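Local coordinates for putative HMP/thiamine permease protein YkoE (Bacillus subtilis, PDB 5EDL), which binds thiamine as the substrate-recognising S component of an ECF transporter, and probably moves it or related hydroxymethylpyrimidine compounds across the membrane, at residues A99-T104 and P112-A117; I49-A54 and L65-I70; M57-G62 and G177-K182. All blocks are in the same frame, centred on the assembly; numbering follows the deposited sequence.

Contact 1: A99-T104 and P112-A117; sequences AVFLAT and PVLMLA. With MPG ([(Z)-octadec-9-enyl] (2R)-2,3-bis(oxidanyl)propanoate), chain C.
Val100 presses with both methyls against the backbone of helix 111-132, while Phe101, one residue on, lays its ring beside the same helix from another angle. CG1 of Val100, anti to the backbone N (chi1 163°), drops into the shallow groove between Val113 and Ala117 and lies 3.7 Å from Val113 O. CG2 points to another carbonyl of the same helix, Leu116 O, at 3.5 Å. CG1 of Val113, 4.0 Å from Val100 CG1, and CB of Leu116 flank the same methyl. With so small a residue as Ala117 opposite, the two backbones come close: the CA atoms of Val100 and Ala117 are 5.3 Å apart. The Phe101 ring holds Leu114 CD2 at its edge, near the ring plane and 4.0 Å from CZ, and meets Ala117 CB obliquely, 3.6 Å from CE2. Ala55 of helix 49-58 and the loop residue Trp106 also touch this ring. Thr104, just past the end of helix 85-103, brings OG1 to within 4.1 Å of Val113 CG1, the two side chains pointing opposite ways. Cutting Val100 back to an alanine here would probably open a gap beside the Val113 and Leu116 carbonyls and take from Val113 CG1 its nearest apolar partner across the contact. Away from this interface, Ala99 CB rests 3.5 Å from C3 of the bound lipid. The two short helical segments run at 140° to each other in a hairpin of two predicted transmembrane segments. No hydrogen bond joins them, so their association rests on shape and apolar contact, as suits helices packed within a membrane.

Contact 2: I49-A54 and L65-I70; sequences IVSVIA and LVSEII
Ser67 fits between Val50 and Ala54, side chains one turn apart on helix 49-58. Its CB lies 3.4 Å from Val50 CG1 and 3.5 Å from Ala54 CB, both closer than carbons normally pack. Its OG also touches both methyls, 3.4 Å from Ala54 CB, without a polar partner across the interface. Beside this trio, Ser51 OG abuts the aliphatic root of Glu68, 3.3 Å from CB. Glu68 leaves its helix with CG anti to the backbone N (chi1 -178°) and then bends at chi2, which carries the carboxylate along the flank of Val50, with OE1 3.8 Å from Val50 CB.

The second shell lies along the helices and beyond them. Both serine hydroxyls turn to backbone carbonyls of the preceding turn of helix 63-77: Ser67 OG bonds to Ala63 O, and Ser51 OG reaches across to Ala64 O. Glu68 OE1 is hydrogen-bonded to Tyr21 OH, which also bonds to Val50 N, so one phenol ties both sides of the contact together. OE2 is held by Gln93 NE2, and with both oxygens anchored, Glu68 is set against the bound thiamine that it touches.

With Ser51, Ala54 and Ser67 at the interface, the axes of the two short segments approach to 7.8 Å and run at 139°. Around them, Phe17 of helix 4-35 packs on Val50 and Ile49, while Leu161 of helix 140-170 also meets Ile49. Helix 85-103 lies against Ser51 through Ala97, so that helices 4-35, 85-103 and 140-170 all flank the pair; the chain has no strands.

Contact 3: M57-G62 and G177-K182; sequences MIRKPG and GMALGK
The flat guanidinium of Arg59 meets Leu180 CD1 obliquely, with NH2 3.7 Å from that methyl. Its polar atoms turn elsewhere: NH2 forms a salt bridge with Glu183, one turn into helix 179-192, and NE is hydrogen-bonded to Tyr56 O. The extended arm leading to it passes over Ala179, whose CB is 3.7 Å from Arg59 CD. Between the backbones, Leu180 N donates to Met57 O at 3.1 Å with an N-H...O angle of 155°, the donor tilted 20° from the carbonyl plane. A water extends this link, donating to Ile58 O at 2.6 Å and accepting from Ala179 N at 2.8 Å. Apolar contacts lie alongside: the side chains of Met57 and Leu180 cross, CG of the first 4.1 Å from CD2 of the second, and Ile58 CG1 lies beside Met178 SD, these two side chains pointing the same way. Ile9 of helix 4-35 touches both methionines. The C-terminal end of helix 49-58 is joined here to the N-terminal end of helix 179-192: carbonyls from the last turn of the one, just before Arg59 breaks it with positive phi, meet N-H groups from the first turn of the other, with Met178 at its N-cap position.

Overall arrangement
Helix 49-58 is the common element: contact 2 uses its first six residues and contact 3 its C-terminal end, their centres 13 Å apart. Contact 1 leans on the same helix, with Leu114 O 3.9 Å from Val52 CG2. Contacts 1 and 3 do not touch, their nearest atoms being about 7 Å apart, although contact 1 is nested within the loop that contact 3 closes. Contact 2 alone reaches the substrate, through Glu68, whose side chain is about 4 Å from thiamine. Contact 1 instead borders bound lipid. Glu98 of helix 85-103 hydrogen-bonds Leu65 N and Gly62 N, fastening that helix to segments of contacts 2 and 3.

Contact 1: A99-T104 and P112-A117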
loop_
_atom_site.group_PDB
_atom_site.type_symbol
_atom_site.label_atom_id
_atom_site.label_comp_id
_atom_site.label_asym_id
_atom_site.label_seq_id
_atom_site.Cartn_x
_atom_site.Cartn_y
_atom_site.Cartn_z
ATOM N N ALA A 99 5.990 -8.408 -5.179
ATOM C CA ALA A 99 7.295 -8.879 -5.644
ATOM C C ALA A 99 8.376 -8.726 -4.556
ATOM O O ALA A 99 9.284 -9.544 -4.453
ATOM C CB ALA A 99 7.706 -8.133 -6.918
ATOM N N VAL A 100 8.274 -7.674 -3.760
ATOM C CA VAL A 100 9.246 -7.431 -2.689
ATOM C C VAL A 100 9.044 -8.437 -1.537
ATOM O O VAL A 100 10.011 -8.899 -0.923
ATOM C CB VAL A 100 9.142 -5.974 -2.177
ATOM C CG1 VAL A 100 9.819 -5.806 -0.813
ATOM C CG2 VAL A 100 9.726 -5.008 -3.207
ATOM N N PHE A 101 7.790 -8.789 -1.250
ATOM C CA PHE A 101 7.539 -9.782 -0.197
ATOM C C PHE A 101 7.892 -11.162 -0.716
ATOM O O PHE A 101 8.419 -11.979 0.026
ATOM C CB PHE A 101 6.089 -9.709 0.304
ATOM C CG PHE A 101 5.781 -8.421 1.013
ATOM C CD1 PHE A 101 6.338 -8.157 2.258
ATOM C CD2 PHE A 101 4.977 -7.456 0.428
ATOM C CE1 PHE A 101 6.085 -6.968 2.912
ATOM C CE2 PHE A 101 4.711 -6.262 1.082
ATOM C CZ PHE A 101 5.271 -6.012 2.318
ATOM N N LEU A 102 7.640 -11.409 -2.002
ATOM C CA LEU A 102 8.119 -12.629 -2.638
ATOM C C LEU A 102 9.643 -12.736 -2.508
ATOM O O LEU A 102 10.175 -13.773 -2.101
ATOM C CB LEU A 102 7.699 -12.676 -4.116
ATOM C CG LEU A 102 8.390 -13.673 -5.060
ATOM C CD1 LEU A 102 8.136 -15.121 -4.643
ATOM C CD2 LEU A 102 7.959 -13.448 -6.508
ATOM N N ALA A 103 10.339 -11.653 -2.834
ATOM C CA ALA A 103 11.796 -11.656 -2.841
ATOM C C ALA A 103 12.373 -11.976 -1.450
ATOM O O ALA A 103 13.471 -12.519 -1.335
ATOM C CB ALA A 103 12.317 -10.325 -3.334
ATOM N N THR A 104 11.632 -11.622 -0.405
ATOM C CA THR A 104 12.082 -11.849 0.969
ATOM C C THR A 104 11.287 -12.989 1.624
ATOM O O THR A 104 11.234 -13.099 2.851
ATOM C CB THR A 104 11.955 -10.558 1.814
ATOM O OG1 THR A 104 10.613 -10.066 1.743
ATOM C CG2 THR A 104 12.921 -9.472 1.307
ATOM N N PRO A 112 12.463 -1.115 6.420
ATOM C CA PRO A 112 13.122 -1.036 5.110
ATOM C C PRO A 112 12.455 -1.934 4.062
ATOM O O PRO A 112 12.378 -1.535 2.897
ATOM C CB PRO A 112 14.548 -1.512 5.405
ATOM C CG PRO A 112 14.742 -1.227 6.868
ATOM C CD PRO A 112 13.409 -1.479 7.493
ATOM N N VAL A 113 11.981 -3.113 4.464
ATOM C CA VAL A 113 11.288 -3.984 3.528
ATOM C C VAL A 113 9.903 -3.417 3.167
ATOM O O VAL A 113 9.501 -3.473 2.012
ATOM C CB VAL A 113 11.147 -5.417 4.067
ATOM C CG1 VAL A 113 10.293 -6.256 3.104
ATOM C CG2 VAL A 113 12.545 -6.054 4.267
ATOM N N LEU A 114 9.194 -2.858 4.148
ATOM C CA LEU A 114 7.909 -2.213 3.879
ATOM C C LEU A 114 8.097 -1.037 2.910
ATOM O O LEU A 114 7.304 -0.842 1.982
ATOM C CB LEU A 114 7.256 -1.732 5.180
ATOM C CG LEU A 114 7.009 -2.800 6.259
ATOM C CD1 LEU A 114 6.227 -2.202 7.422
ATOM C CD2 LEU A 114 6.281 -4.009 5.686
ATOM N N MET A 115 9.156 -0.264 3.124
ATOM C CA MET A 115 9.431 0.884 2.266
ATOM C C MET A 115 9.777 0.444 0.843
ATOM O O MET A 115 9.264 1.020 -0.120
ATOM C CB MET A 115 10.546 1.746 2.854
ATOM C CG MET A 115 10.115 2.546 4.084
ATOM S SD MET A 115 11.445 3.629 4.644
ATOM C CE MET A 115 10.588 4.623 5.859
ATOM N N LEU A 116 10.612 -0.591 0.719
ATOM C CA LEU A 116 10.897 -1.204 -0.575
ATOM C C LEU A 116 9.630 -1.681 -1.285
ATOM O O LEU A 116 9.516 -1.579 -2.493
ATOM C CB LEU A 116 11.836 -2.394 -0.404
ATOM C CG LEU A 116 13.123 -2.476 -1.207
ATOM C CD1 LEU A 116 13.731 -1.106 -1.478
ATOM C CD2 LEU A 116 14.108 -3.375 -0.457
ATOM N N ALA A 117 8.715 -2.255 -0.525
ATOM C CA ALA A 117 7.462 -2.744 -1.079
ATOM C C ALA A 117 6.666 -1.570 -1.674
ATOM O O ALA A 117 6.167 -1.658 -2.798
ATOM C CB ALA A 117 6.657 -3.471 0.002
HETATM C C2 MPG C . 6.869 -9.475 -10.405
HETATM C C3 MPG C . 7.048 -10.525 -9.331
HETATM C C4 MPG C . 5.806 -10.581 -8.466
HETATM C C5 MPG C . 4.706 -11.282 -9.225
HETATM C C6 MPG C . 4.151 -12.411 -8.391
HETATM C C7 MPG C . 3.319 -11.831 -7.275
HETATM C C8 MPG C . 2.389 -12.891 -6.730
HETATM C C9 MPG C . 3.136 -13.720 -5.708
HETATM C C10 MPG C . 2.512 -14.624 -4.920
HETATM C C11 MPG C . 1.024 -14.881 -4.998
HETATM C C12 MPG C . 0.812 -16.371 -5.163
HETATM C C13 MPG C . 1.247 -17.108 -3.910
HETATM C C14 MPG C . 2.540 -17.867 -4.129
HETATM C C15 MPG C . 2.534 -19.147 -3.321
HETATM C C16 MPG C . 3.845 -19.292 -2.583
HETATM C C17 MPG C . 3.776 -20.469 -1.639
HETATM C C18 MPG C . 4.741 -20.234 -0.499
HETATM O O1 MPG C . 8.793 -8.246 -11.082
HETATM C C1 MPG C . 8.093 -9.450 -11.292
#

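Contact 2: I49-A54 and L65-I70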
loop_
_atom_site.group_PDB
_atom_site.type_symbol
_atom_site.label_atom_id
_atom_site.label_comp_id
_atom_site.label_asym_id
_atom_site.label_seq_id
_atom_site.Cartn_x
_atom_site.Cartn_y
_atom_site.Cartn_z
ATOM N N ILE A 49 -0.959 2.027 0.102
ATOM C CA ILE A 49 -0.856 1.745 1.534
ATOM C C ILE A 49 -1.544 0.429 1.934
ATOM O O ILE A 49 -1.070 -0.266 2.816
ATOM C CB ILE A 49 -1.431 2.913 2.388
ATOM C CG1 ILE A 49 -1.012 2.736 3.855
ATOM C CG2 ILE A 49 -2.946 3.000 2.246
ATOM C CD1 ILE A 49 -1.235 3.965 4.707
ATOM N N VAL A 50 -2.629 0.075 1.244
ATOM C CA VAL A 50 -3.355 -1.158 1.532
ATOM C C VAL A 50 -2.436 -2.378 1.417
ATOM O O VAL A 50 -2.507 -3.283 2.237
ATOM C CB VAL A 50 -4.577 -1.319 0.590
ATOM C CG1 VAL A 50 -5.086 -2.744 0.584
ATOM C CG2 VAL A 50 -5.673 -0.364 1.000
ATOM N N SER A 51 -1.556 -2.381 0.423
ATOM C CA SER A 51 -0.661 -3.512 0.221
ATOM C C SER A 51 0.248 -3.710 1.421
ATOM O O SER A 51 0.459 -4.824 1.864
ATOM C CB SER A 51 0.184 -3.329 -1.039
ATOM O OG SER A 51 -0.593 -3.555 -2.196
ATOM N N VAL A 52 0.777 -2.612 1.938
ATOM C CA VAL A 52 1.711 -2.683 3.042
ATOM C C VAL A 52 0.978 -3.121 4.319
ATOM O O VAL A 52 1.469 -3.965 5.048
ATOM C CB VAL A 52 2.429 -1.331 3.251
ATOM C CG1 VAL A 52 3.145 -1.293 4.607
ATOM C CG2 VAL A 52 3.419 -1.087 2.113
ATOM N N ILE A 53 -0.204 -2.555 4.549
ATOM C CA ILE A 53 -1.013 -2.856 5.728
ATOM C C ILE A 53 -1.363 -4.344 5.775
ATOM O O ILE A 53 -1.074 -5.022 6.756
ATOM C CB ILE A 53 -2.310 -1.991 5.753
ATOM C CG1 ILE A 53 -1.944 -0.504 5.943
ATOM C CG2 ILE A 53 -3.300 -2.508 6.829
ATOM C CD1 ILE A 53 -3.116 0.475 5.846
ATOM N N ALA A 54 -1.940 -4.856 4.694
ATOM C CA ALA A 54 -2.357 -6.255 4.656
ATOM C C ALA A 54 -1.177 -7.202 4.847
ATOM O O ALA A 54 -1.298 -8.172 5.577
ATOM C CB ALA A 54 -3.078 -6.575 3.356
ATOM N N LEU A 65 -0.881 -8.255 -2.868
ATOM C CA LEU A 65 -1.471 -8.260 -4.200
ATOM C C LEU A 65 -2.993 -8.211 -4.121
ATOM O O LEU A 65 -3.624 -7.361 -4.748
ATOM C CB LEU A 65 -1.031 -9.499 -4.988
ATOM C CG LEU A 65 -1.771 -9.745 -6.308
ATOM C CD1 LEU A 65 -1.607 -8.525 -7.226
ATOM C CD2 LEU A 65 -1.239 -11.011 -6.984
ATOM N N VAL A 66 -3.574 -9.125 -3.350
ATOM C CA VAL A 66 -5.021 -9.260 -3.311
ATOM C C VAL A 66 -5.701 -8.090 -2.614
ATOM O O VAL A 66 -6.715 -7.597 -3.088
ATOM C CB VAL A 66 -5.459 -10.567 -2.624
ATOM C CG1 VAL A 66 -6.983 -10.646 -2.596
ATOM C CG2 VAL A 66 -4.885 -11.770 -3.368
ATOM N N SER A 67 -5.143 -7.629 -1.507
ATOM C CA SER A 67 -5.726 -6.483 -0.815
ATOM C C SER A 67 -5.834 -5.251 -1.745
ATOM O O SER A 67 -6.840 -4.557 -1.734
ATOM C CB SER A 67 -4.908 -6.144 0.427
ATOM O OG SER A 67 -3.601 -5.723 0.074
ATOM N N GLU A 68 -4.796 -4.988 -2.540
ATOM C CA GLU A 68 -4.785 -3.836 -3.442
ATOM C C GLU A 68 -5.812 -4.011 -4.576
ATOM O O GLU A 68 -6.456 -3.048 -4.991
ATOM C CB GLU A 68 -3.370 -3.625 -4.011
ATOM C CG GLU A 68 -3.174 -2.408 -4.952
ATOM C CD GLU A 68 -3.164 -1.050 -4.239
ATOM O OE1 GLU A 68 -3.376 -0.990 -3.007
ATOM O OE2 GLU A 68 -2.963 -0.030 -4.925
ATOM N N ILE A 69 -5.938 -5.233 -5.088
ATOM C CA ILE A 69 -6.946 -5.524 -6.102
ATOM C C ILE A 69 -8.349 -5.222 -5.568
ATOM O O ILE A 69 -9.140 -4.531 -6.229
ATOM C CB ILE A 69 -6.866 -6.984 -6.583
ATOM C CG1 ILE A 69 -5.590 -7.192 -7.405
ATOM C CG2 ILE A 69 -8.130 -7.377 -7.404
ATOM C CD1 ILE A 69 -5.290 -8.637 -7.695
ATOM N N ILE A 70 -8.653 -5.716 -4.373
ATOM C CA ILE A 70 -9.965 -5.473 -3.777
ATOM C C ILE A 70 -10.212 -3.973 -3.545
ATOM O O ILE A 70 -11.296 -3.460 -3.848
ATOM C CB ILE A 70 -10.127 -6.230 -2.449
ATOM C CG1 ILE A 70 -10.101 -7.747 -2.693
ATOM C CG2 ILE A 70 -11.416 -5.820 -1.765
ATOM C CD1 ILE A 70 -9.904 -8.576 -1.411
#

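Contact 3: M57-G62 and G177-K182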
loop_
_atom_site.group_PDB
_atom_site.type_symbol
_atom_site.label_atom_id
_atom_site.label_comp_id
_atom_site.label_asym_id
_atom_site.label_seq_id
_atom_site.Cartn_x
_atom_site.Cartn_y
_atom_site.Cartn_z
ATOM N N MET A 57 0.309 -6.878 8.464
ATOM C CA MET A 57 -0.620 -7.433 9.451
ATOM C C MET A 57 -0.702 -8.949 9.382
ATOM O O MET A 57 -0.660 -9.615 10.405
ATOM C CB MET A 57 -2.034 -6.871 9.274
ATOM C CG MET A 57 -2.238 -5.433 9.730
ATOM S SD MET A 57 -3.999 -4.999 9.577
ATOM C CE MET A 57 -4.710 -6.655 9.549
ATOM N N ILE A 58 -0.834 -9.482 8.169
ATOM C CA ILE A 58 -1.209 -10.879 7.989
ATOM C C ILE A 58 0.005 -11.767 7.736
ATOM O O ILE A 58 0.072 -12.890 8.231
ATOM C CB ILE A 58 -2.222 -11.025 6.835
ATOM C CG1 ILE A 58 -3.522 -10.305 7.205
ATOM C CG2 ILE A 58 -2.453 -12.495 6.508
ATOM C CD1 ILE A 58 -4.519 -10.195 6.068
ATOM N N ARG A 59 0.955 -11.242 6.966
ATOM C CA ARG A 59 2.267 -11.852 6.778
ATOM C C ARG A 59 2.185 -13.211 6.082
ATOM O O ARG A 59 2.892 -14.142 6.438
ATOM C CB ARG A 59 2.990 -11.967 8.134
ATOM C CG ARG A 59 3.159 -10.598 8.803
ATOM C CD ARG A 59 4.098 -10.577 10.010
ATOM N NE ARG A 59 4.270 -9.195 10.452
ATOM C CZ ARG A 59 5.038 -8.796 11.452
ATOM N NH1 ARG A 59 5.723 -9.675 12.169
ATOM N NH2 ARG A 59 5.109 -7.505 11.745
ATOM N N LYS A 60 1.322 -13.304 5.073
ATOM C CA LYS A 60 1.201 -14.510 4.277
ATOM C C LYS A 60 1.196 -14.127 2.788
ATOM O O LYS A 60 0.873 -13.000 2.442
ATOM C CB LYS A 60 -0.058 -15.285 4.665
ATOM C CG LYS A 60 -0.047 -15.736 6.127
ATOM C CD LYS A 60 -1.229 -16.591 6.500
ATOM C CE LYS A 60 -1.088 -17.091 7.951
ATOM N NZ LYS A 60 -2.304 -17.788 8.428
ATOM N N PRO A 61 1.594 -15.061 1.922
ATOM C CA PRO A 61 1.772 -14.744 0.505
ATOM C C PRO A 61 0.465 -14.298 -0.138
ATOM O O PRO A 61 -0.590 -14.850 0.147
ATOM C CB PRO A 61 2.263 -16.066 -0.098
ATOM C CG PRO A 61 2.837 -16.840 1.081
ATOM C CD PRO A 61 1.976 -16.450 2.246
ATOM N N GLY A 62 0.553 -13.291 -0.988
ATOM C CA GLY A 62 -0.608 -12.800 -1.703
ATOM C C GLY A 62 -1.333 -11.653 -1.031
ATOM O O GLY A 62 -2.224 -11.059 -1.633
ATOM N N GLY A 177 -5.839 -11.809 16.494
ATOM C CA GLY A 177 -5.857 -13.036 15.722
ATOM C C GLY A 177 -4.806 -13.104 14.621
ATOM O O GLY A 177 -4.585 -14.169 14.042
ATOM N N MET A 178 -4.160 -11.974 14.331
ATOM C CA MET A 178 -3.229 -11.867 13.202
ATOM C C MET A 178 -1.760 -11.975 13.619
ATOM O O MET A 178 -1.422 -11.798 14.785
ATOM C CB MET A 178 -3.426 -10.535 12.473
ATOM C CG MET A 178 -4.874 -10.150 12.181
ATOM S SD MET A 178 -5.561 -10.942 10.718
ATOM C CE MET A 178 -6.136 -12.484 11.413
ATOM N N ALA A 179 -0.889 -12.232 12.646
ATOM C CA ALA A 179 0.547 -12.266 12.886
ATOM C C ALA A 179 1.056 -11.003 13.605
ATOM O O ALA A 179 1.850 -11.105 14.531
ATOM C CB ALA A 179 1.296 -12.466 11.575
ATOM N N LEU A 180 0.607 -9.818 13.186
ATOM C CA LEU A 180 1.082 -8.581 13.823
ATOM C C LEU A 180 0.634 -8.506 15.287
ATOM O O LEU A 180 1.385 -8.052 16.153
ATOM C CB LEU A 180 0.601 -7.339 13.069
ATOM C CG LEU A 180 0.970 -5.993 13.703
ATOM C CD1 LEU A 180 2.488 -5.807 13.790
ATOM C CD2 LEU A 180 0.344 -4.837 12.914
ATOM N N GLY A 181 -0.596 -8.936 15.550
ATOM C CA GLY A 181 -1.092 -9.024 16.913
ATOM C C GLY A 181 -0.304 -10.013 17.760
ATOM O O GLY A 181 -0.016 -9.750 18.920
ATOM N N LYS A 182 0.041 -11.155 17.180
ATOM C CA LYS A 182 0.881 -12.137 17.857
ATOM C C LYS A 182 2.251 -11.550 18.187
ATOM O O LYS A 182 2.805 -11.813 19.260
ATOM C CB LYS A 182 1.043 -13.393 17.001
ATOM C CG LYS A 182 -0.240 -14.197 16.819
ATOM C CD LYS A 182 0.051 -15.547 16.169
ATOM C CE LYS A 182 -1.209 -16.394 16.023
ATOM N NZ LYS A 182 -2.091 -15.911 14.919
HETATM O O HOH W 1 -1.484 -13.575 10.232
#